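Local coordinates for 16S rRNA (guanine(1405)-N(7))-methyltransferase (Klebsiella pneumoniae, PDB 6PI9), which probably methylates N7 of guanine 1405 in 16S rRNA with S-adenosyl-L-methionine as methyl donor, which would confer resistance to various aminoglycosides, at residues R94-G99 / P126-S131; K66-L71 / L87-S92; E102-V107 / M132-A137; P109-D114 / A179-K184. All coordinates share one frame; numbering follows the deposited sequence.

Contact 1. Residues R94-G99 / P126-S131; sequences RERLPG and PILLGS. With SAH (S-adenosyl-L-homocysteine), chain B.
Leu128 meets the 94-99 segment with both of its methyl groups, one on the aliphatic part of Arg96 and one on the tip of Leu97. CD2 of Leu128 lies 4.2 Å from CD of Arg96, the two chains passing at a slant, while CD1 of Leu128 is likewise 4.2 Å from CD2 of Leu97; these are loose van der Waals contacts, and no hydrogen bond joins the segments. Beyond this apolar part, Arg96 turns at chi3 (-63°) and presents its two terminal nitrogens to the carboxylate of S-adenosyl-L-homocysteine. NH1 donates to OXT of the ligand over 3.0 Å in a nearly straight bond (167°), with OXT in the guanidinium plane; NH2 donates to O of the ligand over 2.6 Å, more bent at 144°. Two bonds from one guanidinium thus fix the rotation of the carboxylate. In the second shell, Glu252 pairs with NE of Arg96, and Glu95 forms a salt bridge with Lys184, whose ammonium lies near NH2 on the same anion-binding side of the pocket. The contact joins helix 91-96 and the turn after it to helix 125-131; helix 83-87 packs on Leu128 through Leu87, and Met183 of strand 179-183 touches Arg96.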
# COMPACT_ATOMS: atom_id res chain seq x y z
N ARG A 94 -0.22 -9.79 -8.84
CA ARG A 94 -1.35 -9.36 -9.64
C ARG A 94 -0.99 -8.14 -10.49
O ARG A 94 -1.37 -8.06 -11.66
CB ARG A 94 -2.55 -9.05 -8.76
CG ARG A 94 -3.78 -8.70 -9.58
CD ARG A 94 -4.88 -8.16 -8.70
NE ARG A 94 -4.36 -7.15 -7.80
CZ ARG A 94 -4.46 -7.20 -6.48
NH1 ARG A 94 -5.09 -8.22 -5.91
NH2 ARG A 94 -3.94 -6.24 -5.73
N GLU A 95 -0.19 -7.21 -9.92
CA GLU A 95 0.32 -6.10 -10.71
C GLU A 95 1.01 -6.57 -11.98
O GLU A 95 0.85 -5.95 -13.04
CB GLU A 95 1.27 -5.25 -9.85
CG GLU A 95 0.54 -4.45 -8.80
CD GLU A 95 1.41 -3.79 -7.72
OE1 GLU A 95 2.65 -4.02 -7.65
OE2 GLU A 95 0.81 -3.05 -6.89
N ARG A 96 1.76 -7.67 -11.90
CA ARG A 96 2.61 -8.16 -12.99
C ARG A 96 1.90 -9.06 -13.99
O ARG A 96 2.38 -9.19 -15.13
CB ARG A 96 3.81 -8.91 -12.40
CG ARG A 96 5.00 -9.11 -13.35
CD ARG A 96 6.22 -9.58 -12.59
NE ARG A 96 6.66 -8.57 -11.61
CZ ARG A 96 6.53 -8.68 -10.30
NH1 ARG A 96 6.02 -9.79 -9.75
NH2 ARG A 96 6.99 -7.69 -9.51
N LEU A 97 0.79 -9.71 -13.60
CA LEU A 97 0.12 -10.69 -14.47
C LEU A 97 -0.20 -10.18 -15.87
O LEU A 97 0.09 -10.90 -16.84
CB LEU A 97 -1.17 -11.17 -13.80
CG LEU A 97 -0.99 -12.15 -12.68
CD1 LEU A 97 -2.32 -12.30 -11.98
CD2 LEU A 97 -0.53 -13.45 -13.29
N PRO A 98 -0.83 -9.03 -16.05
CA PRO A 98 -1.19 -8.63 -17.42
C PRO A 98 0.01 -8.36 -18.32
O PRO A 98 -0.08 -8.58 -19.54
CB PRO A 98 -2.06 -7.38 -17.21
CG PRO A 98 -1.73 -6.88 -15.89
CD PRO A 98 -1.38 -8.09 -15.05
N GLY A 99 1.15 -7.93 -17.77
CA GLY A 99 2.34 -7.76 -18.57
C GLY A 99 3.32 -8.91 -18.52
O GLY A 99 4.43 -8.77 -19.04
N PRO A 126 7.89 -16.59 -7.30
CA PRO A 126 8.48 -17.84 -7.83
C PRO A 126 7.46 -18.80 -8.41
O PRO A 126 7.81 -19.65 -9.25
CB PRO A 126 9.21 -18.43 -6.62
CG PRO A 126 9.03 -17.33 -5.46
CD PRO A 126 8.56 -16.14 -6.04
N ILE A 127 6.19 -18.67 -8.02
CA ILE A 127 5.16 -19.47 -8.67
C ILE A 127 4.88 -18.93 -10.08
O ILE A 127 4.71 -19.69 -11.03
CB ILE A 127 3.90 -19.48 -7.80
CG1 ILE A 127 4.21 -20.16 -6.46
CG2 ILE A 127 2.75 -20.20 -8.53
CD1 ILE A 127 3.08 -20.09 -5.47
N LEU A 128 4.84 -17.60 -10.24
CA LEU A 128 4.70 -16.99 -11.56
C LEU A 128 5.86 -17.39 -12.47
O LEU A 128 5.64 -17.90 -13.58
CB LEU A 128 4.62 -15.47 -11.42
CG LEU A 128 4.47 -14.65 -12.71
CD1 LEU A 128 3.32 -15.22 -13.56
CD2 LEU A 128 4.21 -13.21 -12.34
N LEU A 129 7.10 -17.17 -12.01
CA LEU A 129 8.29 -17.66 -12.71
C LEU A 129 8.19 -19.12 -13.08
O LEU A 129 8.45 -19.51 -14.23
CB LEU A 129 9.52 -17.47 -11.83
CG LEU A 129 9.92 -16.04 -11.57
CD1 LEU A 129 11.17 -16.07 -10.65
CD2 LEU A 129 10.17 -15.40 -12.89
N GLY A 130 7.92 -19.97 -12.11
CA GLY A 130 7.93 -21.39 -12.39
C GLY A 130 6.97 -21.79 -13.48
O GLY A 130 7.25 -22.70 -14.28
N SER A 131 5.81 -21.12 -13.53
CA SER A 131 4.86 -21.45 -14.59
C SER A 131 5.42 -21.14 -15.97
O SER A 131 4.99 -21.76 -16.95
CB SER A 131 3.57 -20.66 -14.37
OG SER A 131 3.80 -19.28 -14.53
N SAH B . 9.41 -9.29 -5.20
CA SAH B . 7.99 -9.71 -5.12
CB SAH B . 7.32 -9.09 -3.91
CG SAH B . 7.42 -7.54 -3.75
SD SAH B . 6.31 -6.95 -2.39
C SAH B . 7.23 -9.30 -6.40
O SAH B . 7.69 -8.34 -7.05
OXT SAH B . 6.17 -9.87 -6.75
C5' SAH B . 7.59 -6.66 -1.10
C4' SAH B . 8.02 -7.96 -0.35
O4' SAH B . 9.17 -7.68 0.48
C3' SAH B . 6.96 -8.66 0.55
O3' SAH B . 6.79 -10.04 0.15
C2' SAH B . 7.55 -8.61 1.96
O2' SAH B . 7.25 -9.83 2.65
C1' SAH B . 9.05 -8.54 1.63
N9 SAH B . 9.85 -7.88 2.64
C8 SAH B . 9.65 -6.64 3.19
N7 SAH B . 10.71 -6.36 4.00
C5 SAH B . 11.53 -7.45 4.01
C6 SAH B . 12.70 -7.76 4.68
N6 SAH B . 13.24 -6.97 5.57
N1 SAH B . 13.32 -8.96 4.37
C2 SAH B . 12.77 -9.85 3.52
N3 SAH B . 11.60 -9.58 2.86
C4 SAH B . 11.02 -8.37 3.13

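Contact 2. Residues K66-L71 / L87-S92; sequences KKARAL and LSLHAS. With SAH (S-adenosyl-L-homocysteine), chain B.
Ala68 and Leu89 bring the two backbones closest, their CA atoms 6.6 Å apart, where helix 63-75 passes a type I turn running from Leu87 to His90. The side-chain contact is made by a single methyl: CD2 of Leu89 sits against the helix, 3.8 Å from CB of Lys67 and 4.0 Å from CB of Ala68. It also reaches the main chain, 3.5 Å from N of Ala68, and has a looser neighbour in CD1 of Leu71 at 4.4 Å. Lys67 takes part through its CB, and the rest of its chain leads away. One residue after Leu89 the chain turns to the cofactor site. His90 is the N-cap of helix 91-96, its CG anti to the main-chain nitrogen (chi1 -170°), which turns the ring edge toward the first turn of the helix; there ND1 accepts from N of Ser92 at 3.1 Å, the donor 21° out of the ring plane. The other ring nitrogen, NE2, faces the ligand ribose from 4.0 Å off O3', too far for a hydrogen bond. Chemically, then, the side-chain contact is apolar and no hydrogen bond crosses it, whereas the polar cap beside it holds the imidazole at the pocket wall.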
# COMPACT_ATOMS: atom_id res chain seq x y z
N LYS A 66 -5.22 -18.83 2.53
CA LYS A 66 -5.91 -20.11 2.39
C LYS A 66 -6.62 -20.20 1.04
O LYS A 66 -6.67 -21.27 0.44
CB LYS A 66 -6.90 -20.31 3.54
CG LYS A 66 -6.22 -20.73 4.82
CD LYS A 66 -6.30 -19.66 5.89
CE LYS A 66 -5.31 -19.95 7.03
NZ LYS A 66 -3.87 -19.88 6.59
N LYS A 67 -7.16 -19.07 0.56
CA LYS A 67 -7.78 -19.06 -0.76
C LYS A 67 -6.74 -19.37 -1.83
O LYS A 67 -7.00 -20.20 -2.72
CB LYS A 67 -8.45 -17.71 -1.02
CG LYS A 67 -9.99 -17.76 -0.94
CD LYS A 67 -10.59 -16.50 -0.31
CE LYS A 67 -12.10 -16.51 -0.47
NZ LYS A 67 -12.73 -17.55 0.40
N ALA A 68 -5.57 -18.74 -1.76
CA ALA A 68 -4.49 -19.05 -2.70
C ALA A 68 -4.09 -20.52 -2.59
O ALA A 68 -3.80 -21.16 -3.61
CB ALA A 68 -3.29 -18.15 -2.45
N ARG A 69 -4.08 -21.06 -1.37
CA ARG A 69 -3.74 -22.47 -1.18
C ARG A 69 -4.65 -23.38 -1.98
O ARG A 69 -4.19 -24.26 -2.71
CB ARG A 69 -3.80 -22.82 0.31
CG ARG A 69 -2.72 -23.77 0.80
CD ARG A 69 -2.74 -23.88 2.31
NE ARG A 69 -1.57 -24.59 2.83
CZ ARG A 69 -1.47 -25.91 2.91
NH1 ARG A 69 -2.46 -26.69 2.47
NH2 ARG A 69 -0.38 -26.47 3.41
N ALA A 70 -5.97 -23.14 -1.88
CA ALA A 70 -6.94 -24.02 -2.53
C ALA A 70 -6.94 -23.85 -4.05
O ALA A 70 -7.19 -24.81 -4.78
CB ALA A 70 -8.33 -23.75 -1.97
N LEU A 71 -6.66 -22.63 -4.53
CA LEU A 71 -6.59 -22.39 -5.97
C LEU A 71 -5.39 -23.11 -6.60
O LEU A 71 -5.53 -23.76 -7.64
CB LEU A 71 -6.50 -20.89 -6.24
CG LEU A 71 -7.82 -20.14 -6.09
CD1 LEU A 71 -7.59 -18.66 -6.32
CD2 LEU A 71 -8.84 -20.72 -7.07
N LEU A 87 -2.24 -16.33 -8.23
CA LEU A 87 -1.20 -15.31 -8.29
C LEU A 87 -1.80 -13.91 -8.20
O LEU A 87 -1.10 -12.97 -7.80
CB LEU A 87 -0.39 -15.50 -9.56
CG LEU A 87 0.53 -16.72 -9.54
CD1 LEU A 87 1.08 -17.05 -10.95
CD2 LEU A 87 1.67 -16.49 -8.54
N SER A 88 -3.09 -13.76 -8.55
CA SER A 88 -3.82 -12.51 -8.40
C SER A 88 -4.05 -12.12 -6.94
O SER A 88 -4.54 -11.01 -6.70
CB SER A 88 -5.18 -12.58 -9.13
OG SER A 88 -5.93 -13.72 -8.74
N LEU A 89 -3.74 -12.98 -5.98
CA LEU A 89 -4.06 -12.73 -4.58
C LEU A 89 -2.92 -12.10 -3.78
O LEU A 89 -3.13 -11.70 -2.63
CB LEU A 89 -4.50 -14.03 -3.90
CG LEU A 89 -6.01 -14.28 -3.91
CD1 LEU A 89 -6.65 -14.15 -5.31
CD2 LEU A 89 -6.31 -15.64 -3.32
N HIS A 90 -1.73 -11.97 -4.37
CA HIS A 90 -0.66 -11.15 -3.82
C HIS A 90 -0.52 -9.89 -4.67
O HIS A 90 -0.39 -9.98 -5.89
CB HIS A 90 0.67 -11.91 -3.81
CG HIS A 90 1.74 -11.22 -3.03
ND1 HIS A 90 2.43 -10.13 -3.53
CD2 HIS A 90 2.28 -11.48 -1.81
CE1 HIS A 90 3.31 -9.72 -2.64
NE2 HIS A 90 3.25 -10.52 -1.59
N ALA A 91 -0.55 -8.72 -4.01
CA ALA A 91 -0.62 -7.44 -4.71
C ALA A 91 0.49 -7.30 -5.76
O ALA A 91 0.24 -6.82 -6.87
CB ALA A 91 -0.54 -6.29 -3.71
N SER A 92 1.72 -7.72 -5.43
CA SER A 92 2.83 -7.54 -6.38
C SER A 92 2.73 -8.45 -7.60
O SER A 92 3.13 -8.05 -8.71
CB SER A 92 4.17 -7.76 -5.65
OG SER A 92 4.28 -6.92 -4.51
N SAH B . 9.41 -9.29 -5.20
CA SAH B . 7.99 -9.71 -5.12
CB SAH B . 7.32 -9.09 -3.91
CG SAH B . 7.42 -7.54 -3.75
SD SAH B . 6.31 -6.95 -2.39
C SAH B . 7.23 -9.30 -6.40
O SAH B . 7.69 -8.34 -7.05
OXT SAH B . 6.17 -9.87 -6.75
C5' SAH B . 7.59 -6.66 -1.10
C4' SAH B . 8.02 -7.96 -0.35
O4' SAH B . 9.17 -7.68 0.48
C3' SAH B . 6.96 -8.66 0.55
O3' SAH B . 6.79 -10.04 0.15
C2' SAH B . 7.55 -8.61 1.96
O2' SAH B . 7.25 -9.83 2.65
C1' SAH B . 9.05 -8.54 1.63
N9 SAH B . 9.85 -7.88 2.64
C8 SAH B . 9.65 -6.64 3.19
N7 SAH B . 10.71 -6.36 4.00
C5 SAH B . 11.53 -7.45 4.01
C6 SAH B . 12.70 -7.76 4.68
N6 SAH B . 13.24 -6.97 5.57
N1 SAH B . 13.32 -8.96 4.37
C2 SAH B . 12.77 -9.85 3.52
N3 SAH B . 11.60 -9.58 2.86
C4 SAH B . 11.02 -8.37 3.13

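Contact 3. Residues E102-V107 / M132-A137; sequences EWMRRV and MGVTNA
Met104 and Met132 supply most of the apolar contact, their side chains lying obliquely across one another. CG of Met104 comes to 3.5 Å from SD of Met132, whose chain runs straight out beyond CG. Met104 instead curls, with chi2 -76° and chi3 -65°, and this double bend carries its CE back over the loop. There the methyl lies 3.9 Å from CB of Met132 and 3.8 Å from CG2 of Val134, so one bent side chain touches two loop residues. Contact with the main chain is limited to the same methyl, which stands 3.4 Å from O of Met132; no hydrogen bond crosses the interface. Within helix 100-111, NH1 of Arg106 donates to OE2 of Glu102 at 3.2 Å, nearly straight at 163°, in a salt bridge one turn apart. The loop's shape comes from a Schellman motif closing helix 125-131, with Gly133 at positive phi as its C' residue: N of Gly133 bonds to O of Gly130 and N of Val134 to O of Leu129. Such a helix end, leading into strand 137-141, is a helix-to-strand connection of the Rossmann-like methyltransferase fold.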
# COMPACT_ATOMS: atom_id res chain seq x y z
N GLU A 102 5.12 -9.93 -21.87
CA GLU A 102 6.13 -8.93 -22.17
C GLU A 102 7.31 -9.00 -21.18
O GLU A 102 8.47 -8.92 -21.58
CB GLU A 102 5.48 -7.55 -22.15
CG GLU A 102 6.43 -6.48 -22.52
CD GLU A 102 5.85 -5.08 -22.45
OE1 GLU A 102 4.63 -4.95 -22.21
OE2 GLU A 102 6.62 -4.11 -22.65
N TRP A 103 7.02 -9.19 -19.88
CA TRP A 103 8.08 -9.21 -18.87
C TRP A 103 9.06 -10.37 -19.13
O TRP A 103 10.28 -10.19 -19.10
CB TRP A 103 7.43 -9.33 -17.48
CG TRP A 103 8.30 -8.98 -16.29
CD1 TRP A 103 8.31 -7.80 -15.58
CD2 TRP A 103 9.28 -9.82 -15.67
NE1 TRP A 103 9.25 -7.86 -14.57
CE2 TRP A 103 9.84 -9.09 -14.60
CE3 TRP A 103 9.73 -11.13 -15.93
CZ2 TRP A 103 10.84 -9.62 -13.80
CZ3 TRP A 103 10.72 -11.65 -15.14
CH2 TRP A 103 11.27 -10.90 -14.08
N MET A 104 8.56 -11.56 -19.38
CA MET A 104 9.49 -12.66 -19.62
C MET A 104 10.22 -12.49 -20.95
O MET A 104 11.43 -12.74 -21.03
CB MET A 104 8.75 -13.99 -19.57
CG MET A 104 8.52 -14.48 -18.16
SD MET A 104 10.00 -15.17 -17.40
CE MET A 104 10.30 -16.61 -18.44
N ARG A 105 9.51 -12.06 -22.01
CA ARG A 105 10.17 -11.80 -23.28
C ARG A 105 11.35 -10.86 -23.12
O ARG A 105 12.38 -11.03 -23.77
CB ARG A 105 9.17 -11.21 -24.27
CG ARG A 105 9.64 -11.19 -25.72
CD ARG A 105 8.72 -10.34 -26.57
NE ARG A 105 7.31 -10.59 -26.27
CZ ARG A 105 6.45 -9.66 -25.88
NH1 ARG A 105 6.84 -8.39 -25.76
NH2 ARG A 105 5.19 -9.98 -25.62
N ARG A 106 11.19 -9.83 -22.29
CA ARG A 106 12.26 -8.84 -22.09
C ARG A 106 13.30 -9.10 -20.99
O ARG A 106 14.39 -8.52 -21.03
CB ARG A 106 11.65 -7.45 -21.89
CG ARG A 106 10.74 -7.00 -23.02
CD ARG A 106 11.14 -5.63 -23.54
NE ARG A 106 10.12 -4.63 -23.29
CZ ARG A 106 10.32 -3.32 -23.38
NH1 ARG A 106 9.32 -2.47 -23.13
NH2 ARG A 106 11.51 -2.85 -23.71
N VAL A 107 12.98 -9.95 -20.02
CA VAL A 107 13.92 -10.22 -18.93
C VAL A 107 14.60 -11.59 -19.04
O VAL A 107 15.77 -11.74 -18.66
CB VAL A 107 13.24 -10.08 -17.54
CG1 VAL A 107 14.16 -10.51 -16.43
CG2 VAL A 107 12.80 -8.65 -17.30
N MET A 132 6.37 -20.21 -16.05
CA MET A 132 6.92 -19.72 -17.31
C MET A 132 8.29 -20.31 -17.62
O MET A 132 9.03 -19.76 -18.45
CB MET A 132 6.97 -18.20 -17.28
CG MET A 132 5.58 -17.61 -17.09
SD MET A 132 5.44 -15.81 -17.16
CE MET A 132 3.65 -15.70 -17.23
N GLY A 133 8.62 -21.44 -16.98
CA GLY A 133 9.80 -22.21 -17.28
C GLY A 133 11.02 -21.89 -16.45
O GLY A 133 12.06 -22.53 -16.66
N VAL A 134 10.93 -20.92 -15.54
CA VAL A 134 12.02 -20.60 -14.63
C VAL A 134 11.75 -21.38 -13.35
O VAL A 134 11.03 -20.92 -12.46
CB VAL A 134 12.14 -19.10 -14.39
CG1 VAL A 134 13.30 -18.79 -13.40
CG2 VAL A 134 12.33 -18.41 -15.76
N THR A 135 12.33 -22.58 -13.25
CA THR A 135 11.98 -23.52 -12.20
C THR A 135 13.18 -23.86 -11.31
O THR A 135 13.17 -24.87 -10.60
CB THR A 135 11.38 -24.79 -12.82
OG1 THR A 135 12.37 -25.42 -13.64
CG2 THR A 135 10.20 -24.39 -13.71
N ASN A 136 14.22 -23.03 -11.33
CA ASN A 136 15.38 -23.24 -10.48
C ASN A 136 15.64 -21.97 -9.69
O ASN A 136 16.71 -21.37 -9.83
CB ASN A 136 16.61 -23.62 -11.30
CG ASN A 136 17.79 -24.02 -10.44
OD1 ASN A 136 17.64 -24.36 -9.27
ND2 ASN A 136 18.99 -23.96 -11.02
N ALA A 137 14.66 -21.51 -8.90
CA ALA A 137 14.83 -20.30 -8.12
C ALA A 137 14.83 -20.61 -6.63
O ALA A 137 14.29 -21.62 -6.17
CB ALA A 137 13.76 -19.22 -8.41

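Contact 4. Residues P109-D114 / A179-K184; sequences PFLGAD and AALLMK. With SAH (S-adenosyl-L-homocysteine), chain B.
Helix-on-sheet packing of the Rossmann-like methyltransferase fold is what joins Leu111, at the end of helix 100-111, to Ala179 and Leu181 on the central strand 179-183. The two backbones approach most closely between Leu111 and Ala179, with CA atoms 6.0 Å apart. A single methyl of Leu111 serves both strand residues: CD2 lies 3.8 Å from CB of Ala179 and 3.8 Å from CD2 of Leu181. CG of Leu111 is anti to its carbonyl carbon (chi1 -56°), which extends the isobutyl group along the strand, where it meets the Leu181 side chain at about a right angle. Residues 179 and 181 alternate with Ala180, whose CB points away from the helix; this is the two-residue repeat of a strand exposing one face to a packed helix. All three touching residues are buried, and no hydrogen bond links the segments. Just past Leu111 the helix stops at Gly112, which leaves helical angles with positive phi (99°).

The far end of the same strand reaches the bound S-adenosyl-L-homocysteine, the product left by the methyl donor. Met183 O accepts a hydrogen bond from SAH N, the ligand's amino nitrogen, at 2.8 Å. CB of Met183 lies 3.6 Å from O of the ligand carboxylate. Lys184 runs extended beside the ligand, CB 4.1 Å from CG of the ligand. Strand 179-183 lies between strands 117-120 and 208-214, bonded to both through its main chain; helix 125-131 also touches Leu181 through Asn125 and Leu129, beside helix 100-111.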
# COMPACT_ATOMS: atom_id res chain seq x y z
N PRO A 109 15.94 -13.63 -21.40
CA PRO A 109 17.26 -13.80 -22.02
C PRO A 109 18.39 -13.25 -21.16
O PRO A 109 19.52 -13.76 -21.24
CB PRO A 109 17.14 -13.07 -23.37
CG PRO A 109 15.93 -12.20 -23.28
CD PRO A 109 15.00 -12.95 -22.31
N PHE A 110 18.11 -12.26 -20.30
CA PHE A 110 19.14 -11.78 -19.40
C PHE A 110 19.47 -12.81 -18.33
O PHE A 110 20.61 -12.84 -17.84
CB PHE A 110 18.68 -10.47 -18.76
CG PHE A 110 19.75 -9.76 -17.98
CD1 PHE A 110 19.60 -9.58 -16.63
CD2 PHE A 110 20.85 -9.21 -18.63
CE1 PHE A 110 20.54 -8.87 -15.90
CE2 PHE A 110 21.81 -8.52 -17.91
CZ PHE A 110 21.64 -8.33 -16.54
N LEU A 111 18.48 -13.62 -17.91
CA LEU A 111 18.74 -14.54 -16.80
C LEU A 111 19.60 -15.70 -17.28
O LEU A 111 20.50 -16.18 -16.57
CB LEU A 111 17.43 -15.07 -16.22
CG LEU A 111 16.35 -14.11 -15.71
CD1 LEU A 111 15.12 -14.89 -15.32
CD2 LEU A 111 16.86 -13.31 -14.50
N GLY A 112 19.36 -16.14 -18.50
CA GLY A 112 20.08 -17.24 -19.10
C GLY A 112 19.29 -18.52 -19.01
O GLY A 112 18.39 -18.69 -18.17
N ALA A 113 19.62 -19.44 -19.90
CA ALA A 113 18.95 -20.74 -19.94
C ALA A 113 19.23 -21.51 -18.66
O ALA A 113 20.38 -21.59 -18.21
CB ALA A 113 19.42 -21.54 -21.16
N ASP A 114 18.17 -22.08 -18.08
CA ASP A 114 18.22 -22.84 -16.82
C ASP A 114 19.09 -22.14 -15.77
O ASP A 114 19.98 -22.74 -15.15
CB ASP A 114 18.69 -24.28 -17.07
CG ASP A 114 17.89 -24.99 -18.17
OD1 ASP A 114 18.35 -24.99 -19.34
OD2 ASP A 114 16.81 -25.55 -17.86
N ALA A 179 21.69 -15.25 -11.25
CA ALA A 179 21.00 -13.96 -11.28
C ALA A 179 20.26 -13.81 -9.98
O ALA A 179 19.86 -14.81 -9.38
CB ALA A 179 20.02 -13.90 -12.47
N ALA A 180 20.04 -12.54 -9.53
CA ALA A 180 19.18 -12.27 -8.40
C ALA A 180 18.16 -11.21 -8.78
O ALA A 180 18.46 -10.29 -9.54
CB ALA A 180 19.91 -11.77 -7.16
N LEU A 181 16.94 -11.41 -8.28
CA LEU A 181 15.81 -10.54 -8.56
C LEU A 181 15.58 -9.75 -7.30
O LEU A 181 15.55 -10.33 -6.21
CB LEU A 181 14.56 -11.35 -8.91
CG LEU A 181 14.76 -12.49 -9.92
CD1 LEU A 181 13.44 -13.22 -10.18
CD2 LEU A 181 15.31 -11.94 -11.28
N LEU A 182 15.50 -8.42 -7.44
CA LEU A 182 15.18 -7.50 -6.35
C LEU A 182 14.01 -6.68 -6.85
O LEU A 182 14.18 -5.51 -7.29
CB LEU A 182 16.37 -6.60 -6.00
CG LEU A 182 17.55 -7.39 -5.39
CD1 LEU A 182 18.42 -7.94 -6.54
CD2 LEU A 182 18.42 -6.44 -4.53
N MET A 183 12.81 -7.28 -6.85
CA MET A 183 11.68 -6.69 -7.55
C MET A 183 10.78 -5.99 -6.53
O MET A 183 10.34 -6.62 -5.55
CB MET A 183 10.96 -7.80 -8.33
CG MET A 183 11.84 -8.35 -9.47
SD MET A 183 11.21 -9.96 -10.07
CE MET A 183 9.53 -9.52 -10.53
N LYS A 184 10.52 -4.69 -6.76
CA LYS A 184 9.66 -3.87 -5.89
C LYS A 184 10.11 -3.97 -4.45
O LYS A 184 9.29 -4.09 -3.50
CB LYS A 184 8.21 -4.30 -6.06
CG LYS A 184 7.73 -3.97 -7.49
CD LYS A 184 6.29 -4.62 -7.69
CE LYS A 184 5.73 -4.29 -9.11
NZ LYS A 184 4.47 -5.14 -9.32
N SAH B . 9.41 -9.29 -5.20
CA SAH B . 7.99 -9.71 -5.12
CB SAH B . 7.32 -9.09 -3.91
CG SAH B . 7.42 -7.54 -3.75
SD SAH B . 6.31 -6.95 -2.39
C SAH B . 7.23 -9.30 -6.40
O SAH B . 7.69 -8.34 -7.05
OXT SAH B . 6.17 -9.87 -6.75
C5' SAH B . 7.59 -6.66 -1.10
C4' SAH B . 8.02 -7.96 -0.35
O4' SAH B . 9.17 -7.68 0.48
C3' SAH B . 6.96 -8.66 0.55
O3' SAH B . 6.79 -10.04 0.15
C2' SAH B . 7.55 -8.61 1.96
O2' SAH B . 7.25 -9.83 2.65
C1' SAH B . 9.05 -8.54 1.63
N9 SAH B . 9.85 -7.88 2.64
C8 SAH B . 9.65 -6.64 3.19
N7 SAH B . 10.71 -6.36 4.00
C5 SAH B . 11.53 -7.45 4.01
C6 SAH B . 12.70 -7.76 4.68
N6 SAH B . 13.24 -6.97 5.57
N1 SAH B . 13.32 -8.96 4.37
C2 SAH B . 12.77 -9.85 3.52
N3 SAH B . 11.60 -9.58 2.86
C4 SAH B . 11.02 -8.37 3.13

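In the fold
Contacts 1 and 4 are buried, contact 2 is partly so, and contact 3 lies at the surface. Helix 91-96 serves contacts 1 and 2, helix 100-111 serves contacts 3 and 4, and the two helices are consecutive in the chain. In all four, the crossing contacts are van der Waals, made by leucine, methionine, valine and alanine groups and the aliphatic stems of Arg96 and Lys67; polar chemistry enters beside them, at the ligand in contacts 1 and 4, as a helix cap in contact 2 and as a salt bridge within a helix in contact 3. Contacts 1 and 4 meet at the same ligand, one gripping its carboxylate and the other its amino group. Contacts 2 and 3 do not touch, their nearest atoms about 7 Å apart.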